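Local coordinates for protein alanine racemase (Corynebacterium glutamicum, PDB 2DY3) that binds pyridoxal-5'-phosphate in an alanine racemase fold, an N-terminal alpha/beta barrel joined to a mainly beta C-terminal domain, and pairs with a second copy of itself, at residues Ile8-Ile13 and Ala46-Ala51; Arg18-Met23 and Val213-Ala218; Leu98-Pro103 and Glu138-Ala143; Val119-Asp124 and Ser130-Gln135; Arg281-Lys286 and Glu339-Ile344. One frame throughout, in Å; residues are numbered along the deposited sequence.

Interaction 1: residues Ile8-Ile13 and Ala46-Ala51; sequences IDLDAI and APVIAA
Two helices of the alpha/beta barrel meet here, the first turn of helix 10-24 facing the end of helix 42-50 through Leu10 and Ile13 on one side and Val48 and Ile49 on the other. Val48 covers the most surface, while Ile13 makes the closest carbon contact. The CG2 branch of Ile13 is anti to the backbone N and reaches across to helix 42-50, coming 3.6 Å from CG1 of Ile49. The same CG2 methyl lies 4.1 Å from Val48 CG1, the valine side chain running at about a right angle to that of Ile13. Val48 spreads its two methyls over different partners: CG1, anti to its own N (chi1 169°), rests 3.8 Å from Leu10 O, while CG2 meets Leu10 CD2 at 4.2 Å. The interface is thus apolar, apart from that one carbonyl touched by a methyl.

Just ahead of these residues sits Asp9. Ala12 N donates to Asp9 OD1 at 3.0 Å and comes at it from well above the carboxylate plane, 72° out, capping the turn that carries Leu10 and Ile13. The Leu10-Val48 end lies toward the surface, whereas Ile13 and Ile49 are buried. Deeper in, Ile49 continues onto Thr17 of helix 10-24 and rests on Phe57 of strand 56-59, and Ile13 and Ile49 also meet the loop residues Ala235 and Phe219, respectively.

Interaction 2: residues Arg18-Met23 and Val213-Ala218; sequences RVLKQM and VRPGLA. With PLP (pyridoxal-5'-phosphate), chain F.
Leu20 turns its CG away from the carbonyl carbon (chi1 -65°) and keeps CD1 anti to CA (chi2 -179°), which carries both methyls off helix 10-24 onto Pro215 and Ala218. The helix belongs to the alpha/beta barrel, and barrel strand 212-213 leads into segment 213-218, whose amides bind the phosphate of the pyridoxal-5'-phosphate. Leu20 CD2 lies 3.8 Å from Ala218 CB, with CD1 almost as near to the same methyl. CD1 also meets the pyrrolidine ring, 4.1 Å from Pro215 CG. All three residues are buried, and Phe202 and Phe219 close in on Leu20 as well.

The contact therefore backs the loop on the side away from the cofactor. On the cofactor side two consecutive amides point at the phosphate: Gly216 N donates to O3P at 2.8 Å, and Leu217 N to O1P at 2.9 Å in a fairly straight bond (166°). Ser199 N, Tyr38 OH and Tyr346 OH add further bonds to the cofactor.

Two residues before Gly216, Arg214 runs out extended from CG to NE and lays one face of its guanidinium by the pyridine ring, C2 standing 3.9 Å above the plane. An arginine facing the ring nitrogen is a hallmark of the alanine racemase family; here Arg214 NH1 comes within 2.9 Å of PLP N1.

Interaction 3: residues Leu98-Pro103 and Glu138-Ala143; sequences LAVISP and EGVFSA
Val140 of helix 134-146 has a buried side against Val100 and a more open one against Pro103. On the inner side the two valines meet methyl to methyl, CG1 of Val100 lying 4.3 Å from CG1 of Val140. That gap is relaxed, and the compactness of this side comes from its surroundings: Val100 also rests on Ala106, Leu109 and Val119, while Val140 touches Val132. Toward solvent the second methyl takes over. Val140 CG2 is anti to the carbonyl carbon, which sends it to Pro103, where it sits 4.1 Å from the ring atom CG and equally far from CA, the two side chains crossing at about a right angle. Pro103 is partly exposed, and the helix face pointing away from the contact, with Glu138 and Ser142, is exposed.

Pro103 opens helix 103-110. Ser102 is its N-cap, with OG accepting a weak bond from His105 N, and also packs on Val244 of the second subunit. The contact thus joins successive beta-alpha units of the barrel: strand 97-100 and the start of helix 103-110 on one hand, helix 134-146, which follows the neighbouring parallel strand 117-122, on the other.

Interaction 4: residues Val119-Asp124 and Ser130-Gln135; sequences VSIKID and SGVDEQ
Lys122 lies along the backbone of Ser130 and Gly131 from its root outwards. CB and CG pass over Gly131, CG coming 3.8 Å from Gly131 CA, where the glycine has no side chain to bar the way. CD is about equally far from Gly131 CA and Ser130 OG. CE then presses on Ser130, 3.5 Å from its CB, tighter than two carbons usually stand. The chain is extended up to CE and bends only at chi4 (61°), and NZ, the tip, ends about 5 Å from the nearest atom of the bound pyridoxal-5'-phosphate.

Behind that side chain the backbones join. Val132 N donates to Lys122 O at 3.0 Å, and Val132 O accepts from Asp124 N at 2.8 Å. Together they make a single beta bridge between Ile123 and Val132. This is the loop of a beta-alpha-beta unit of the barrel: strand 117-122 runs out, and the chain returns to cross its end at nearly a right angle before entering helix 134-146 on the way to strand 150-156.

Asp124 lays CB beside Val132 O and turns its carboxylate past Asp133, so that OD2 is 3.8 Å from Asp133 CB. OD1 accepts from Gly126 N and His128 N, while OD2 forms a salt bridge with Lys246 of the second subunit, whose NZ also bonds to Gly131 O. That lysine may ease the like charges of Asp124 and the nearby Asp133. A water donates to Asp124 O at 3.0 Å and accepts from Glu134 N at 2.9 Å.

Interaction 5: residues Arg281-Lys286 and Glu339-Ile344; sequences RHAQGK and ERLDTI
Apolar contact comes first, between Ala283 and Leu341, whose CB and CG are 4.1 Å apart. Leu341 lies just past the end of helix 334-340, and its CD1 stretches on to Lys286 CB. Both Ala283 and Leu341 are buried, and they make up the inner part of the contact.

Further out, two long side chains lend their carbons to each other's backbone carbonyl. Lys286 has CG anti to its carbonyl carbon (chi1 -58°) and runs extended from there, passing Arg340 O with CB at 3.5 Å and CD at 3.6 Å. In return Arg340 holds CB and CD each 3.5 Å from Lys286 O. The arginine bends at chi2 (-77°), and its guanidinium leads away from the lysine to a salt bridge with Asp336 in its own helix. Both residues are exposed, so this outer part faces water.

Between the two segments, opposite charges come no closer than Lys286 NZ and Asp342 OD2, 5.7 Å apart, too far for a salt bridge.

Backbone bonds shape the two partners. Lys286 N donates to Ala283 O at 3.0 Å, closing a type II beta turn through Gln284 and Gly285 that brings Ala283 and Lys286 together, near Leu341 and Arg340. Across the dimer, His282 NE2 bonds to Asp342 O of the second subunit, so the residue just before this turn bonds to the other chain. Helix 334-340 ends in a Schellman motif, with Asp342 at positive phi, Asp342 N bonded to Glu339 O and Thr343 N to Ala338 O, within the C-terminal domain.

Overall arrangement
Four of the contacts belong to the N-terminal barrel domain and interaction 5 to the C-terminal domain. Interactions 1 and 2 share helix 10-24, their centres 13 Å apart, and their segments alternate along the chain. Interactions 3 and 4 lie 7 Å apart between centres, share helix 134-146 and are stitched together by bonds between the adjacent parallel strands 97-100 and 117-122. Interaction 4 is nested within interaction 3, and both within the long loop closed by interaction 2, whose segment 213-218 binds the cofactor phosphate. Interaction 5 follows last, its centre 42 Å from that of interaction 3. Like interactions 3 and 4 it touches the second subunit, so both domains take part in the dimer.

Interaction 1: residues Ile8-Ile13 and Ala46-Ala51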
# COMPACT_ATOMS: atom_id res chain seq x y z
N ILE B 8 -7.54 -3.96 14.61
CA ILE B 8 -7.58 -2.59 15.09
C ILE B 8 -8.35 -2.55 16.40
O ILE B 8 -9.56 -2.74 16.43
CB ILE B 8 -8.26 -1.64 14.09
CG1 ILE B 8 -7.64 -1.82 12.70
CG2 ILE B 8 -8.08 -0.20 14.54
CD1 ILE B 8 -6.12 -1.71 12.68
N ASP B 9 -7.63 -2.29 17.49
CA ASP B 9 -8.24 -2.20 18.80
C ASP B 9 -8.81 -0.80 19.01
O ASP B 9 -8.06 0.14 19.31
CB ASP B 9 -7.19 -2.50 19.87
CG ASP B 9 -7.76 -2.49 21.28
OD1 ASP B 9 -8.90 -2.01 21.47
OD2 ASP B 9 -7.06 -2.96 22.20
N LEU B 10 -10.12 -0.66 18.87
CA LEU B 10 -10.77 0.64 19.03
C LEU B 10 -10.73 1.15 20.47
O LEU B 10 -10.64 2.36 20.70
CB LEU B 10 -12.21 0.58 18.52
CG LEU B 10 -12.31 0.35 17.01
CD1 LEU B 10 -13.76 0.25 16.55
CD2 LEU B 10 -11.60 1.49 16.30
N ASP B 11 -10.82 0.25 21.45
CA ASP B 11 -10.78 0.66 22.85
C ASP B 11 -9.44 1.32 23.13
O ASP B 11 -9.35 2.28 23.90
CB ASP B 11 -10.95 -0.53 23.79
CG ASP B 11 -12.36 -1.07 23.80
OD1 ASP B 11 -13.32 -0.26 23.82
OD2 ASP B 11 -12.52 -2.31 23.81
N ALA B 12 -8.39 0.80 22.51
CA ALA B 12 -7.05 1.36 22.68
C ALA B 12 -7.06 2.79 22.16
O ALA B 12 -6.44 3.68 22.74
CB ALA B 12 -6.03 0.52 21.92
N ILE B 13 -7.77 3.01 21.06
CA ILE B 13 -7.87 4.34 20.46
C ILE B 13 -8.62 5.30 21.39
O ILE B 13 -8.22 6.45 21.57
CB ILE B 13 -8.58 4.27 19.08
CG1 ILE B 13 -7.66 3.57 18.07
CG2 ILE B 13 -8.92 5.68 18.58
CD1 ILE B 13 -8.22 3.45 16.68
N ALA B 46 -12.24 7.55 13.44
CA ALA B 46 -12.70 8.92 13.66
C ALA B 46 -13.90 9.05 14.61
O ALA B 46 -13.92 9.92 15.47
CB ALA B 46 -13.02 9.59 12.32
N PRO B 47 -14.91 8.20 14.44
CA PRO B 47 -16.07 8.31 15.34
C PRO B 47 -15.71 8.00 16.79
O PRO B 47 -16.23 8.61 17.72
CB PRO B 47 -17.05 7.30 14.75
CG PRO B 47 -16.73 7.31 13.31
CD PRO B 47 -15.21 7.31 13.31
N VAL B 48 -14.80 7.06 16.99
CA VAL B 48 -14.39 6.72 18.34
C VAL B 48 -13.62 7.89 18.94
O VAL B 48 -13.85 8.27 20.09
CB VAL B 48 -13.51 5.46 18.35
CG1 VAL B 48 -12.88 5.29 19.73
CG2 VAL B 48 -14.35 4.24 17.99
N ILE B 49 -12.73 8.47 18.15
CA ILE B 49 -11.95 9.60 18.62
C ILE B 49 -12.87 10.77 18.93
O ILE B 49 -12.64 11.53 19.88
CB ILE B 49 -10.91 10.03 17.58
CG1 ILE B 49 -9.82 8.97 17.47
CG2 ILE B 49 -10.32 11.38 17.95
CD1 ILE B 49 -8.73 9.29 16.50
N ALA B 50 -13.92 10.92 18.12
CA ALA B 50 -14.87 12.01 18.31
C ALA B 50 -15.64 11.82 19.61
O ALA B 50 -15.85 12.77 20.37
CB ALA B 50 -15.84 12.07 17.13
N ALA B 51 -16.06 10.59 19.86
CA ALA B 51 -16.83 10.25 21.05
C ALA B 51 -16.02 10.35 22.34
O ALA B 51 -16.57 10.20 23.42
CB ALA B 51 -17.42 8.85 20.90

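Interaction 2: residues Arg18-Met23 and Val213-Ala218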
# COMPACT_ATOMS: atom_id res chain seq x y z
N ARG B 18 -8.44 9.70 25.34
CA ARG B 18 -8.64 10.22 26.69
C ARG B 18 -7.32 10.72 27.28
O ARG B 18 -7.27 11.78 27.90
CB ARG B 18 -9.22 9.13 27.61
CG ARG B 18 -10.66 8.76 27.30
CD ARG B 18 -11.13 7.58 28.15
NE ARG B 18 -11.00 7.83 29.59
CZ ARG B 18 -11.34 6.96 30.53
NH1 ARG B 18 -11.84 5.77 30.20
NH2 ARG B 18 -11.18 7.27 31.81
N VAL B 19 -6.25 9.96 27.07
CA VAL B 19 -4.93 10.34 27.58
C VAL B 19 -4.43 11.63 26.92
O VAL B 19 -3.75 12.43 27.56
CB VAL B 19 -3.89 9.23 27.33
CG1 VAL B 19 -2.49 9.75 27.62
CG2 VAL B 19 -4.19 8.03 28.21
N LEU B 20 -4.75 11.81 25.65
CA LEU B 20 -4.32 13.01 24.95
C LEU B 20 -5.18 14.20 25.37
O LEU B 20 -4.69 15.32 25.48
CB LEU B 20 -4.39 12.81 23.43
CG LEU B 20 -3.45 11.75 22.85
CD1 LEU B 20 -3.62 11.69 21.35
CD2 LEU B 20 -2.01 12.09 23.20
N LYS B 21 -6.46 13.94 25.61
CA LYS B 21 -7.37 15.00 26.01
C LYS B 21 -6.93 15.53 27.38
O LYS B 21 -6.86 16.74 27.58
CB LYS B 21 -8.81 14.47 26.09
CG LYS B 21 -9.87 15.56 26.16
CD LYS B 21 -9.79 16.48 24.95
CE LYS B 21 -10.72 17.67 25.06
NZ LYS B 21 -12.15 17.26 25.07
N GLN B 22 -6.62 14.63 28.30
CA GLN B 22 -6.17 15.07 29.62
C GLN B 22 -4.90 15.91 29.49
O GLN B 22 -4.77 16.95 30.12
CB GLN B 22 -5.92 13.86 30.53
CG GLN B 22 -5.58 14.26 31.97
CD GLN B 22 -6.72 15.01 32.65
OE1 GLN B 22 -6.55 15.57 33.73
NE2 GLN B 22 -7.89 15.02 32.01
N MET B 23 -3.97 15.45 28.66
CA MET B 23 -2.70 16.15 28.45
C MET B 23 -2.84 17.52 27.77
O MET B 23 -1.99 18.39 27.94
CB MET B 23 -1.75 15.30 27.61
CG MET B 23 -1.22 14.06 28.30
SD MET B 23 -0.11 13.14 27.22
CE MET B 23 1.34 14.18 27.25
N VAL B 213 -3.67 21.78 19.69
CA VAL B 213 -2.57 20.88 19.39
C VAL B 213 -3.13 19.87 18.38
O VAL B 213 -4.32 19.56 18.42
CB VAL B 213 -2.07 20.14 20.66
CG1 VAL B 213 -1.62 21.16 21.70
CG2 VAL B 213 -3.18 19.26 21.23
N ARG B 214 -2.29 19.36 17.48
CA ARG B 214 -2.77 18.41 16.49
C ARG B 214 -1.92 17.17 16.35
O ARG B 214 -1.17 17.02 15.38
CB ARG B 214 -2.92 19.08 15.12
CG ARG B 214 -1.69 19.79 14.61
CD ARG B 214 -1.83 20.11 13.12
NE ARG B 214 -0.74 20.95 12.62
CZ ARG B 214 0.55 20.74 12.85
NH1 ARG B 214 0.96 19.70 13.58
NH2 ARG B 214 1.46 21.54 12.31
N PRO B 215 -2.03 16.26 17.31
CA PRO B 215 -1.24 15.03 17.24
C PRO B 215 -1.95 13.97 16.41
O PRO B 215 -3.18 13.93 16.34
CB PRO B 215 -1.11 14.62 18.70
CG PRO B 215 -2.42 15.05 19.28
CD PRO B 215 -2.68 16.40 18.63
N GLY B 216 -1.16 13.13 15.75
CA GLY B 216 -1.73 12.06 14.97
C GLY B 216 -1.27 10.74 15.56
O GLY B 216 -2.04 10.02 16.19
N LEU B 217 0.01 10.45 15.35
CA LEU B 217 0.67 9.23 15.80
C LEU B 217 0.24 8.73 17.19
O LEU B 217 -0.06 7.55 17.35
CB LEU B 217 2.18 9.47 15.76
CG LEU B 217 3.18 8.30 15.75
CD1 LEU B 217 3.24 7.73 17.12
CD2 LEU B 217 2.80 7.24 14.73
N ALA B 218 0.20 9.62 18.18
CA ALA B 218 -0.17 9.23 19.54
C ALA B 218 -1.56 8.60 19.69
O ALA B 218 -1.77 7.77 20.58
CB ALA B 218 -0.03 10.43 20.48
N1 PLP F . 0.06 18.21 11.26
C2 PLP F . 0.31 18.10 9.89
C2A PLP F . 0.28 19.35 9.03
C3 PLP F . 0.60 16.83 9.35
O3 PLP F . 0.86 16.70 8.00
C4 PLP F . 0.62 15.68 10.20
C4A PLP F . 0.97 14.27 9.67
C5 PLP F . 0.37 15.85 11.61
C6 PLP F . 0.09 17.11 12.11
C5A PLP F . 0.40 14.71 12.58
O4P PLP F . 1.72 14.47 13.03
P PLP F . 2.17 13.32 14.09
O1P PLP F . 1.70 12.03 13.60
O2P PLP F . 3.63 13.44 14.06
O3P PLP F . 1.53 13.74 15.35

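Interaction 3: residues Leu98-Pro103 and Glu138-Ala143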
# COMPACT_ATOMS: atom_id res chain seq x y z
N LEU B 98 -10.19 25.23 5.03
CA LEU B 98 -9.11 25.07 4.07
C LEU B 98 -7.91 25.88 4.49
O LEU B 98 -8.04 27.03 4.91
CB LEU B 98 -9.55 25.54 2.68
CG LEU B 98 -10.66 24.76 1.97
CD1 LEU B 98 -11.02 25.46 0.67
CD2 LEU B 98 -10.21 23.33 1.73
N ALA B 99 -6.73 25.28 4.38
CA ALA B 99 -5.50 25.98 4.73
C ALA B 99 -5.06 26.85 3.55
O ALA B 99 -5.18 26.45 2.39
CB ALA B 99 -4.40 24.98 5.06
N VAL B 100 -4.56 28.04 3.85
CA VAL B 100 -4.05 28.92 2.81
C VAL B 100 -2.56 28.55 2.77
O VAL B 100 -1.82 28.89 3.69
CB VAL B 100 -4.19 30.42 3.20
CG1 VAL B 100 -3.77 31.30 2.03
CG2 VAL B 100 -5.63 30.71 3.61
N ILE B 101 -2.13 27.86 1.72
CA ILE B 101 -0.74 27.44 1.64
C ILE B 101 0.15 28.22 0.67
O ILE B 101 1.36 28.02 0.64
CB ILE B 101 -0.64 25.92 1.31
CG1 ILE B 101 -0.99 25.66 -0.15
CG2 ILE B 101 -1.58 25.12 2.21
CD1 ILE B 101 -0.78 24.23 -0.58
N SER B 102 -0.46 29.09 -0.13
CA SER B 102 0.28 29.92 -1.07
C SER B 102 -0.62 31.08 -1.47
O SER B 102 -1.84 31.02 -1.29
CB SER B 102 0.66 29.14 -2.33
OG SER B 102 -0.41 29.13 -3.26
N PRO B 103 -0.03 32.16 -2.00
CA PRO B 103 -0.79 33.33 -2.43
C PRO B 103 -1.90 32.96 -3.42
O PRO B 103 -2.99 33.53 -3.38
CB PRO B 103 0.27 34.23 -3.06
CG PRO B 103 1.50 33.91 -2.22
CD PRO B 103 1.42 32.40 -2.11
N GLU B 138 2.87 39.65 4.20
CA GLU B 138 2.26 40.96 4.05
C GLU B 138 1.08 40.97 3.09
O GLU B 138 -0.03 41.35 3.47
CB GLU B 138 3.30 41.98 3.56
CG GLU B 138 4.34 42.37 4.60
CD GLU B 138 3.74 43.16 5.74
OE1 GLU B 138 4.52 43.61 6.62
OE2 GLU B 138 2.51 43.33 5.77
N GLY B 139 1.34 40.57 1.85
CA GLY B 139 0.31 40.55 0.84
C GLY B 139 -0.88 39.67 1.18
O GLY B 139 -2.03 40.09 1.05
N VAL B 140 -0.60 38.44 1.61
CA VAL B 140 -1.64 37.49 1.96
C VAL B 140 -2.53 37.94 3.12
O VAL B 140 -3.75 37.82 3.05
CB VAL B 140 -1.04 36.10 2.31
CG1 VAL B 140 -2.12 35.20 2.90
CG2 VAL B 140 -0.45 35.46 1.05
N PHE B 141 -1.93 38.44 4.20
CA PHE B 141 -2.74 38.88 5.33
C PHE B 141 -3.61 40.06 4.89
O PHE B 141 -4.78 40.15 5.24
CB PHE B 141 -1.87 39.30 6.53
CG PHE B 141 -0.97 38.20 7.05
CD1 PHE B 141 -1.23 36.86 6.77
CD2 PHE B 141 0.12 38.51 7.85
CE1 PHE B 141 -0.42 35.86 7.28
CE2 PHE B 141 0.94 37.51 8.36
CZ PHE B 141 0.67 36.18 8.08
N SER B 142 -3.02 40.96 4.12
CA SER B 142 -3.75 42.13 3.64
C SER B 142 -4.93 41.73 2.77
O SER B 142 -6.03 42.26 2.91
CB SER B 142 -2.82 43.05 2.85
OG SER B 142 -3.53 44.16 2.34
N ALA B 143 -4.70 40.78 1.88
CA ALA B 143 -5.74 40.30 0.98
C ALA B 143 -6.88 39.62 1.73
O ALA B 143 -8.05 39.91 1.48
CB ALA B 143 -5.14 39.35 -0.05

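Interaction 4: residues Val119-Asp124 and Ser130-Gln135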
# COMPACT_ATOMS: atom_id res chain seq x y z
N VAL B 119 -10.90 29.59 6.90
CA VAL B 119 -9.57 29.26 6.44
C VAL B 119 -8.55 29.33 7.58
O VAL B 119 -8.77 30.01 8.59
CB VAL B 119 -9.09 30.22 5.31
CG1 VAL B 119 -10.03 30.17 4.14
CG2 VAL B 119 -8.97 31.63 5.85
N SER B 120 -7.45 28.62 7.41
CA SER B 120 -6.37 28.63 8.39
C SER B 120 -5.11 28.86 7.56
O SER B 120 -4.87 28.15 6.59
CB SER B 120 -6.30 27.30 9.13
OG SER B 120 -5.22 27.30 10.04
N ILE B 121 -4.33 29.87 7.93
CA ILE B 121 -3.13 30.16 7.16
C ILE B 121 -1.97 29.25 7.51
O ILE B 121 -1.51 29.22 8.66
CB ILE B 121 -2.66 31.62 7.37
CG1 ILE B 121 -3.83 32.59 7.19
CG2 ILE B 121 -1.59 31.96 6.35
CD1 ILE B 121 -3.47 34.03 7.53
N LYS B 122 -1.51 28.48 6.53
CA LYS B 122 -0.37 27.59 6.75
C LYS B 122 0.86 28.47 6.57
O LYS B 122 1.06 29.08 5.51
CB LYS B 122 -0.35 26.45 5.73
CG LYS B 122 0.89 25.57 5.85
CD LYS B 122 0.79 24.34 4.96
CE LYS B 122 2.12 23.60 4.91
NZ LYS B 122 2.54 23.13 6.25
N ILE B 123 1.69 28.53 7.61
CA ILE B 123 2.88 29.36 7.57
C ILE B 123 4.17 28.59 7.31
O ILE B 123 4.46 27.61 7.98
CB ILE B 123 3.07 30.12 8.90
CG1 ILE B 123 1.90 31.10 9.11
CG2 ILE B 123 4.41 30.86 8.90
CD1 ILE B 123 1.79 32.16 8.03
N ASP B 124 4.94 29.05 6.33
CA ASP B 124 6.22 28.43 6.03
C ASP B 124 7.14 29.09 7.06
O ASP B 124 7.57 30.22 6.87
CB ASP B 124 6.69 28.77 4.61
CG ASP B 124 8.11 28.29 4.32
OD1 ASP B 124 8.86 28.02 5.28
OD2 ASP B 124 8.48 28.20 3.13
N SER B 130 5.74 23.62 1.96
CA SER B 130 4.46 24.23 1.62
C SER B 130 4.16 25.38 2.58
O SER B 130 4.80 25.52 3.62
CB SER B 130 3.34 23.18 1.70
OG SER B 130 2.09 23.74 1.33
N GLY B 131 3.17 26.20 2.25
CA GLY B 131 2.83 27.30 3.13
C GLY B 131 3.35 28.65 2.65
O GLY B 131 4.28 28.71 1.85
N VAL B 132 2.74 29.71 3.16
CA VAL B 132 3.11 31.08 2.81
C VAL B 132 4.39 31.47 3.55
O VAL B 132 4.47 31.33 4.77
CB VAL B 132 1.98 32.06 3.19
CG1 VAL B 132 2.28 33.45 2.66
CG2 VAL B 132 0.65 31.56 2.64
N ASP B 133 5.40 31.93 2.82
CA ASP B 133 6.65 32.33 3.46
C ASP B 133 6.68 33.81 3.79
O ASP B 133 5.89 34.59 3.27
CB ASP B 133 7.86 31.96 2.60
CG ASP B 133 7.88 32.67 1.27
OD1 ASP B 133 7.64 33.90 1.24
OD2 ASP B 133 8.15 32.00 0.25
N GLU B 134 7.62 34.18 4.66
CA GLU B 134 7.80 35.55 5.13
C GLU B 134 7.60 36.67 4.12
O GLU B 134 6.91 37.65 4.41
CB GLU B 134 9.19 35.66 5.77
CG GLU B 134 9.47 36.99 6.45
CD GLU B 134 10.73 36.93 7.31
OE1 GLU B 134 10.69 36.26 8.36
OE2 GLU B 134 11.75 37.54 6.93
N GLN B 135 8.21 36.55 2.95
CA GLN B 135 8.08 37.58 1.93
C GLN B 135 6.65 37.74 1.41
O GLN B 135 6.29 38.79 0.88
CB GLN B 135 9.01 37.29 0.75
CG GLN B 135 10.49 37.27 1.10
CD GLN B 135 10.97 38.58 1.72
OE1 GLN B 135 10.60 38.92 2.85
NE2 GLN B 135 11.79 39.32 0.98
O HOH W 1 9.42 31.98 5.39

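Interaction 5: residues Arg281-Lys286 and Glu339-Ile344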
# COMPACT_ATOMS: atom_id res chain seq x y z
N ARG B 281 10.56 -6.03 0.24
CA ARG B 281 11.52 -7.07 -0.13
C ARG B 281 12.80 -6.84 0.68
O ARG B 281 13.52 -7.79 1.00
CB ARG B 281 11.82 -7.01 -1.63
CG ARG B 281 10.62 -7.38 -2.50
CD ARG B 281 10.89 -7.20 -3.99
NE ARG B 281 11.99 -8.02 -4.49
CZ ARG B 281 13.21 -7.56 -4.73
NH1 ARG B 281 13.50 -6.28 -4.51
NH2 ARG B 281 14.16 -8.37 -5.18
N HIS B 282 13.06 -5.58 1.02
CA HIS B 282 14.24 -5.19 1.79
C HIS B 282 14.22 -5.66 3.24
O HIS B 282 15.25 -5.66 3.92
CB HIS B 282 14.41 -3.67 1.77
CG HIS B 282 14.81 -3.12 0.43
ND1 HIS B 282 14.79 -1.77 0.15
CD2 HIS B 282 15.25 -3.74 -0.69
CE1 HIS B 282 15.20 -1.59 -1.10
NE2 HIS B 282 15.48 -2.76 -1.62
N ALA B 283 13.05 -6.06 3.71
CA ALA B 283 12.93 -6.54 5.08
C ALA B 283 13.59 -7.90 5.24
O ALA B 283 13.70 -8.42 6.35
CB ALA B 283 11.47 -6.62 5.48
N GLN B 284 14.05 -8.46 4.13
CA GLN B 284 14.69 -9.77 4.15
C GLN B 284 15.81 -9.90 5.18
O GLN B 284 16.73 -9.09 5.24
CB GLN B 284 15.25 -10.10 2.76
CG GLN B 284 16.05 -11.39 2.71
CD GLN B 284 16.36 -11.84 1.30
OE1 GLN B 284 17.04 -12.85 1.09
NE2 GLN B 284 15.86 -11.10 0.31
N GLY B 285 15.71 -10.95 6.00
CA GLY B 285 16.70 -11.23 7.02
C GLY B 285 16.85 -10.21 8.14
O GLY B 285 17.83 -10.25 8.89
N LYS B 286 15.88 -9.31 8.27
CA LYS B 286 15.96 -8.29 9.31
C LYS B 286 14.98 -8.46 10.45
O LYS B 286 15.08 -7.77 11.47
CB LYS B 286 15.74 -6.91 8.69
CG LYS B 286 16.72 -6.54 7.59
CD LYS B 286 16.48 -5.12 7.13
CE LYS B 286 17.39 -4.72 5.99
NZ LYS B 286 17.06 -3.36 5.50
N GLU B 339 12.46 -0.15 13.66
CA GLU B 339 13.91 -0.07 13.77
C GLU B 339 14.62 -1.26 13.13
O GLU B 339 15.73 -1.12 12.62
CB GLU B 339 14.33 0.12 15.24
CG GLU B 339 13.51 -0.65 16.26
CD GLU B 339 13.84 -0.23 17.70
OE1 GLU B 339 13.30 -0.85 18.64
OE2 GLU B 339 14.64 0.72 17.88
N ARG B 340 13.98 -2.43 13.15
CA ARG B 340 14.56 -3.61 12.53
C ARG B 340 14.63 -3.36 11.02
O ARG B 340 15.54 -3.83 10.34
CB ARG B 340 13.70 -4.86 12.79
CG ARG B 340 13.74 -5.38 14.23
CD ARG B 340 15.02 -6.15 14.52
NE ARG B 340 15.24 -6.34 15.96
CZ ARG B 340 14.41 -6.98 16.78
NH1 ARG B 340 13.29 -7.52 16.31
NH2 ARG B 340 14.70 -7.09 18.07
N LEU B 341 13.66 -2.60 10.52
CA LEU B 341 13.58 -2.27 9.10
C LEU B 341 14.27 -0.95 8.76
O LEU B 341 14.13 -0.45 7.64
CB LEU B 341 12.12 -2.24 8.64
CG LEU B 341 11.56 -3.58 8.16
CD1 LEU B 341 11.88 -4.66 9.19
CD2 LEU B 341 10.06 -3.47 7.94
N ASP B 342 15.00 -0.40 9.72
CA ASP B 342 15.72 0.85 9.50
C ASP B 342 14.78 1.96 9.02
O ASP B 342 15.09 2.68 8.08
CB ASP B 342 16.86 0.61 8.49
CG ASP B 342 17.66 1.87 8.18
OD1 ASP B 342 17.99 2.64 9.11
OD2 ASP B 342 17.99 2.09 6.99
N THR B 343 13.63 2.08 9.69
CA THR B 343 12.65 3.11 9.37
C THR B 343 11.93 3.54 10.64
O THR B 343 12.41 3.28 11.75
CB THR B 343 11.63 2.63 8.31
OG1 THR B 343 10.83 3.73 7.88
CG2 THR B 343 10.73 1.54 8.90
N ILE B 344 10.77 4.19 10.51
CA ILE B 344 10.03 4.65 11.68
C ILE B 344 8.64 4.03 11.78
O ILE B 344 8.08 3.60 10.77
CB ILE B 344 9.92 6.20 11.67
CG1 ILE B 344 9.22 6.68 10.40
CG2 ILE B 344 11.30 6.83 11.73
CD1 ILE B 344 9.17 8.19 10.25